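Local coordinates for protein major extracellular endoglucanase (Xanthomonas campestris pv. campestris, PDB 4TUF) that hydrolyses internal beta-1,4-glucosidic linkages of cellulose, lichenin and cereal beta-glucans through its family 5 glycoside hydrolase catalytic domain, at residues Ala56-Phe61 with Gly151-Asn156; Arg137-Arg142 with Pro189-Ala194. All blocks are in the same frame, centred on the assembly; numbering follows the deposited sequence.

Interaction 1: Ala56-Phe61 with Gly151-Asn156; sequences AVRLPF and GLDLKN
Arg-58 reaches from strand 56-61 across the inside of the barrel to Asp-153 and Asn-156, which meet the edge of its guanidinium group. Its chain is extended from CG to NE, with CG anti to the backbone N (chi1 -173°), which carries the guanidinium to Asp-153, whose CA is 8.7 Å from CA of Arg-58. NH2 lies 2.6 Å from Asp-153 OD2 in a salt bridge; NE adds a weak bond to the same oxygen at 3.1 Å. OD2 is approached from above the carboxylate plane, the two flat groups being turned 60° apart. A second bond from NH2, almost straight, runs 3.0 Å to Asn-156 OD1 and uses a lone pair in the carbonyl plane. Arginine suits this place because its planar rim serves several acceptors: NH2 also pairs with Glu-196, and NH1 with Glu-278 and Asn-23. The apolar side is looser, Phe-61 CE2 merely touching Leu-152 CD2 at 4.1 Å, yet every touching residue is buried. Glu-278 is probably the nucleophile and Glu-157, next to Asn-156, the proton donor; an arginine beside the nucleophile and an Asn-Glu pair carrying the acid are hallmarks of the family 5 TIM-barrel active site.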
loop_
_atom_site.group_PDB
_atom_site.type_symbol
_atom_site.label_atom_id
_atom_site.label_comp_id
_atom_site.label_asym_id
_atom_site.label_seq_id
_atom_site.Cartn_x
_atom_site.Cartn_y
_atom_site.Cartn_z
ATOM N N ALA A 56 9.149 7.920 0.545
ATOM C CA ALA A 56 8.643 6.622 0.957
ATOM C C ALA A 56 8.037 5.874 -0.218
ATOM O O ALA A 56 7.465 6.476 -1.120
ATOM C CB ALA A 56 7.620 6.782 2.068
ATOM N N VAL A 57 8.156 4.552 -0.190
ATOM C CA VAL A 57 7.716 3.716 -1.293
ATOM C C VAL A 57 7.031 2.449 -0.771
ATOM O O VAL A 57 7.508 1.811 0.169
ATOM C CB VAL A 57 8.915 3.347 -2.208
ATOM C CG1 VAL A 57 8.779 1.947 -2.772
ATOM C CG2 VAL A 57 9.070 4.365 -3.323
ATOM N N ARG A 58 5.899 2.103 -1.374
ATOM C CA ARG A 58 5.227 0.847 -1.082
ATOM C C ARG A 58 5.503 -0.136 -2.220
ATOM O O ARG A 58 5.145 0.126 -3.365
ATOM C CB ARG A 58 3.725 1.076 -0.902
ATOM C CG ARG A 58 2.924 -0.135 -0.428
ATOM C CD ARG A 58 1.493 0.296 -0.131
ATOM N NE ARG A 58 0.619 -0.783 0.328
ATOM C CZ ARG A 58 -0.207 -1.464 -0.462
ATOM N NH1 ARG A 58 -0.263 -1.191 -1.760
ATOM N NH2 ARG A 58 -0.978 -2.418 0.045
ATOM N N LEU A 59 6.149 -1.255 -1.901
ATOM C CA LEU A 59 6.571 -2.241 -2.902
ATOM C C LEU A 59 5.732 -3.515 -2.914
ATOM O O LEU A 59 5.952 -4.413 -2.101
ATOM C CB LEU A 59 8.033 -2.634 -2.678
ATOM C CG LEU A 59 9.122 -1.901 -3.453
ATOM C CD1 LEU A 59 10.443 -2.618 -3.258
ATOM C CD2 LEU A 59 8.766 -1.818 -4.925
ATOM N N PRO A 60 4.767 -3.603 -3.837
ATOM C CA PRO A 60 4.081 -4.887 -4.017
ATOM C C PRO A 60 5.040 -5.993 -4.467
ATOM O O PRO A 60 5.957 -5.737 -5.238
ATOM C CB PRO A 60 3.045 -4.582 -5.107
ATOM C CG PRO A 60 2.803 -3.102 -4.999
ATOM C CD PRO A 60 4.132 -2.514 -4.601
ATOM N N PHE A 61 4.835 -7.205 -3.968
ATOM C CA PHE A 61 5.580 -8.368 -4.438
ATOM C C PHE A 61 4.659 -9.590 -4.445
ATOM O O PHE A 61 3.537 -9.530 -3.953
ATOM C CB PHE A 61 6.807 -8.629 -3.562
ATOM C CG PHE A 61 6.469 -9.077 -2.165
ATOM C CD1 PHE A 61 6.314 -10.428 -1.868
ATOM C CD2 PHE A 61 6.298 -8.150 -1.147
ATOM C CE1 PHE A 61 5.990 -10.842 -0.583
ATOM C CE2 PHE A 61 5.976 -8.556 0.134
ATOM C CZ PHE A 61 5.822 -9.905 0.417
ATOM N N GLY A 151 8.576 -1.993 7.283
ATOM C CA GLY A 151 7.779 -3.089 7.801
ATOM C C GLY A 151 7.005 -3.763 6.689
ATOM O O GLY A 151 7.409 -3.702 5.535
ATOM N N LEU A 152 5.884 -4.392 7.032
ATOM C CA LEU A 152 5.141 -5.202 6.073
ATOM C C LEU A 152 3.649 -4.923 6.079
ATOM O O LEU A 152 3.018 -4.854 7.136
ATOM C CB LEU A 152 5.374 -6.691 6.345
ATOM C CG LEU A 152 6.278 -7.428 5.356
ATOM C CD1 LEU A 152 6.801 -8.722 5.945
ATOM C CD2 LEU A 152 5.500 -7.711 4.095
ATOM N N ASP A 153 3.104 -4.751 4.879
ATOM C CA ASP A 153 1.666 -4.722 4.648
ATOM C C ASP A 153 1.230 -6.174 4.436
ATOM O O ASP A 153 1.445 -6.732 3.357
ATOM C CB ASP A 153 1.336 -3.840 3.434
ATOM C CG ASP A 153 -0.150 -3.541 3.296
ATOM O OD1 ASP A 153 -0.972 -4.311 3.834
ATOM O OD2 ASP A 153 -0.494 -2.535 2.633
ATOM N N LEU A 154 0.626 -6.774 5.464
ATOM C CA LEU A 154 0.468 -8.231 5.551
ATOM C C LEU A 154 -0.221 -8.895 4.361
ATOM O O LEU A 154 0.167 -9.986 3.952
ATOM C CB LEU A 154 -0.297 -8.599 6.820
ATOM C CG LEU A 154 0.359 -8.277 8.161
ATOM C CD1 LEU A 154 -0.447 -8.913 9.272
ATOM C CD2 LEU A 154 1.812 -8.738 8.213
ATOM N N LYS A 155 -1.243 -8.245 3.817
ATOM C CA LYS A 155 -1.988 -8.792 2.683
ATOM C C LYS A 155 -2.792 -7.686 2.008
ATOM O O LYS A 155 -3.507 -6.928 2.664
ATOM C CB LYS A 155 -2.902 -9.938 3.143
ATOM C CG LYS A 155 -4.205 -10.099 2.376
ATOM C CD LYS A 155 -4.029 -11.004 1.182
ATOM C CE LYS A 155 -5.368 -11.350 0.549
ATOM N NZ LYS A 155 -6.076 -10.180 -0.024
ATOM N N ASN A 156 -2.695 -7.596 0.692
ATOM C CA ASN A 156 -3.368 -6.540 -0.042
ATOM C C ASN A 156 -4.850 -6.765 -0.269
ATOM O O ASN A 156 -5.251 -7.797 -0.768
ATOM C CB ASN A 156 -2.679 -6.333 -1.392
ATOM C CG ASN A 156 -3.148 -5.090 -2.110
ATOM O OD1 ASN A 156 -2.882 -3.982 -1.683
ATOM N ND2 ASN A 156 -3.837 -5.276 -3.212
#

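Interaction 2: Arg137-Arg142 with Pro189-Ala194; sequences RFVANR and PKWLIA. With 2HP (dihydrogenphosphate ion), chain K.
With CG anti to its carbonyl carbon (chi1 -84°) and chi2 at 19°, Trp-191 sends the six-membered part of its indole toward Ala-140 and Val-139 on helix 129-143. CZ3 comes to 3.5 Å from Ala-140 CA and 3.9 Å from Ala-140 CB, so the ring meets the backbone of the helix as much as its side chain. Alanine suits the spot, its small methyl leaving the indole room to lie against the helix. One residue earlier, Val-139 contributes its carbonyl O, 3.7 Å from Trp-191 CH2, and a branch, CG1, at 4.2 Å from that same carbon. A beta-branched valine gives the helix a broad apolar surface here, and it also packs on Leu-152 of strand 149-153. On another side of the helix, Phe-138 has CG anti to its backbone N (chi1 176°), which turns its ring to a bound dihydrogenphosphate ion; O1 of the ion lies over one face, offset toward the rim, and O4 is 3.8 Å from Phe-138 CD1. This phosphate site is separate from the tryptophan contact. Between the helix and Trp-191, in the loop that leads into strand 192-195, there is no hydrogen bond or charge pair, which implies that shape and burial of apolar surface hold the tryptophan against this barrel helix.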
loop_
_atom_site.group_PDB
_atom_site.type_symbol
_atom_site.label_atom_id
_atom_site.label_comp_id
_atom_site.label_asym_id
_atom_site.label_seq_id
_atom_site.Cartn_x
_atom_site.Cartn_y
_atom_site.Cartn_z
ATOM N N ARG A 137 7.506 -14.293 6.751
ATOM C CA ARG A 137 8.715 -14.489 7.542
ATOM C C ARG A 137 9.953 -14.434 6.666
ATOM O O ARG A 137 10.990 -13.936 7.099
ATOM C CB ARG A 137 8.683 -15.816 8.303
ATOM C CG ARG A 137 7.706 -15.859 9.464
ATOM C CD ARG A 137 8.071 -16.955 10.462
ATOM N NE ARG A 137 8.092 -18.268 9.828
ATOM C CZ ARG A 137 7.027 -19.049 9.702
ATOM N NH1 ARG A 137 5.851 -18.653 10.177
ATOM N NH2 ARG A 137 7.139 -20.227 9.104
ATOM N N PHE A 138 9.849 -14.942 5.439
ATOM C CA PHE A 138 10.994 -14.937 4.521
ATOM C C PHE A 138 11.456 -13.522 4.244
ATOM O O PHE A 138 12.646 -13.211 4.293
ATOM C CB PHE A 138 10.654 -15.616 3.192
ATOM C CG PHE A 138 11.773 -15.556 2.185
ATOM C CD1 PHE A 138 12.770 -16.515 2.183
ATOM C CD2 PHE A 138 11.832 -14.536 1.247
ATOM C CE1 PHE A 138 13.794 -16.461 1.269
ATOM C CE2 PHE A 138 12.862 -14.477 0.330
ATOM C CZ PHE A 138 13.844 -15.440 0.339
ATOM N N VAL A 139 10.494 -12.673 3.924
ATOM C CA VAL A 139 10.774 -11.288 3.626
ATOM C C VAL A 139 11.312 -10.562 4.861
ATOM O O VAL A 139 12.285 -9.808 4.780
ATOM C CB VAL A 139 9.516 -10.601 3.100
ATOM C CG1 VAL A 139 9.650 -9.116 3.199
ATOM C CG2 VAL A 139 9.259 -11.040 1.662
ATOM N N ALA A 140 10.694 -10.811 6.008
ATOM C CA ALA A 140 11.124 -10.163 7.237
ATOM C C ALA A 140 12.544 -10.590 7.580
ATOM O O ALA A 140 13.380 -9.766 7.959
ATOM C CB ALA A 140 10.169 -10.490 8.375
ATOM N N ASN A 141 12.816 -11.881 7.425
ATOM C CA ASN A 141 14.130 -12.423 7.723
ATOM C C ASN A 141 15.218 -11.830 6.838
ATOM O O ASN A 141 16.321 -11.537 7.295
ATOM C CB ASN A 141 14.112 -13.936 7.574
ATOM C CG ASN A 141 15.366 -14.579 8.098
ATOM O OD1 ASN A 141 16.052 -14.018 8.953
ATOM N ND2 ASN A 141 15.676 -15.767 7.595
ATOM N N ARG A 142 14.897 -11.631 5.568
ATOM C CA ARG A 142 15.889 -11.182 4.604
ATOM C C ARG A 142 16.272 -9.715 4.780
ATOM O O ARG A 142 17.448 -9.369 4.731
ATOM C CB ARG A 142 15.375 -11.417 3.190
ATOM C CG ARG A 142 16.440 -11.344 2.137
ATOM C CD ARG A 142 15.872 -11.697 0.789
ATOM N NE ARG A 142 16.919 -11.799 -0.219
ATOM C CZ ARG A 142 17.558 -12.925 -0.502
ATOM N NH1 ARG A 142 17.248 -14.033 0.150
ATOM N NH2 ARG A 142 18.497 -12.943 -1.434
ATOM N N PRO A 189 11.406 -7.722 14.991
ATOM C CA PRO A 189 10.595 -7.094 16.045
ATOM C C PRO A 189 10.570 -5.563 15.988
ATOM O O PRO A 189 9.785 -4.949 16.712
ATOM C CB PRO A 189 11.262 -7.584 17.337
ATOM C CG PRO A 189 12.644 -7.960 16.942
ATOM C CD PRO A 189 12.564 -8.452 15.536
ATOM N N LYS A 190 11.396 -4.967 15.133
ATOM C CA LYS A 190 11.427 -3.516 14.972
ATOM C C LYS A 190 10.664 -3.054 13.726
ATOM O O LYS A 190 10.711 -1.880 13.356
ATOM C CB LYS A 190 12.876 -3.026 14.911
ATOM C CG LYS A 190 13.590 -3.083 16.252
ATOM C CD LYS A 190 15.088 -2.899 16.119
ATOM C CE LYS A 190 15.418 -1.610 15.395
ATOM N NZ LYS A 190 16.886 -1.329 15.390
ATOM N N TRP A 191 9.963 -3.981 13.080
ATOM C CA TRP A 191 9.159 -3.651 11.910
ATOM C C TRP A 191 7.734 -3.266 12.281
ATOM O O TRP A 191 7.175 -3.787 13.241
ATOM C CB TRP A 191 9.119 -4.824 10.936
ATOM C CG TRP A 191 10.292 -4.894 10.013
ATOM C CD1 TRP A 191 11.506 -4.295 10.177
ATOM C CD2 TRP A 191 10.355 -5.599 8.770
ATOM N NE1 TRP A 191 12.326 -4.589 9.112
ATOM C CE2 TRP A 191 11.641 -5.388 8.234
ATOM C CE3 TRP A 191 9.448 -6.389 8.055
ATOM C CZ2 TRP A 191 12.044 -5.944 7.019
ATOM C CZ3 TRP A 191 9.849 -6.937 6.848
ATOM C CH2 TRP A 191 11.133 -6.713 6.343
ATOM N N LEU A 192 7.148 -2.362 11.502
ATOM C CA LEU A 192 5.734 -2.042 11.640
ATOM C C LEU A 192 4.875 -3.052 10.885
ATOM O O LEU A 192 5.284 -3.603 9.860
ATOM C CB LEU A 192 5.444 -0.634 11.125
ATOM C CG LEU A 192 6.221 0.527 11.736
ATOM C CD1 LEU A 192 5.788 1.824 11.083
ATOM C CD2 LEU A 192 6.015 0.586 13.236
ATOM N N ILE A 193 3.674 -3.283 11.397
ATOM C CA ILE A 193 2.722 -4.174 10.753
ATOM C C ILE A 193 1.566 -3.359 10.197
ATOM O O ILE A 193 0.818 -2.737 10.953
ATOM C CB ILE A 193 2.193 -5.227 11.740
ATOM C CG1 ILE A 193 3.361 -5.956 12.412
ATOM C CG2 ILE A 193 1.278 -6.218 11.035
ATOM C CD1 ILE A 193 4.170 -6.802 11.457
ATOM N N ALA A 194 1.427 -3.332 8.877
ATOM C CA ALA A 194 0.312 -2.604 8.276
ATOM C C ALA A 194 -0.859 -3.544 8.031
ATOM O O ALA A 194 -0.697 -4.612 7.437
ATOM C CB ALA A 194 0.733 -1.927 6.984
HETATM P P 2HP K . 10.318 -18.839 -0.931
HETATM O O1 2HP K . 11.746 -18.485 -1.273
HETATM O O2 2HP K . 9.368 -18.059 -1.808
HETATM O O3 2HP K . 10.106 -20.318 -1.151
HETATM O O4 2HP K . 10.043 -18.485 0.510
#

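Of the four segments, strand 56-61 comes first, then helix 129-143, strand 149-153 with the turn after it, and finally the segment leading into strand 192-195. Interaction 1 closes a loop of 89 residues and interaction 2 one of 46; segment 137-142 of helix 129-143 falls inside the first loop while 189-194 lies beyond it, so the two cross rather than nest. Strands 149-153 and 192-195 are parallel neighbours in the barrel, where Leu-152 O and Ala-194 N, and Leu-152 N and Leu-192 O, probably form hydrogen bonds. Leu-152 CD1 also packs on Trp-191 CZ3. Interaction 1 spans the barrel interior, whereas interaction 2 joins the barrel to its outer helix layer.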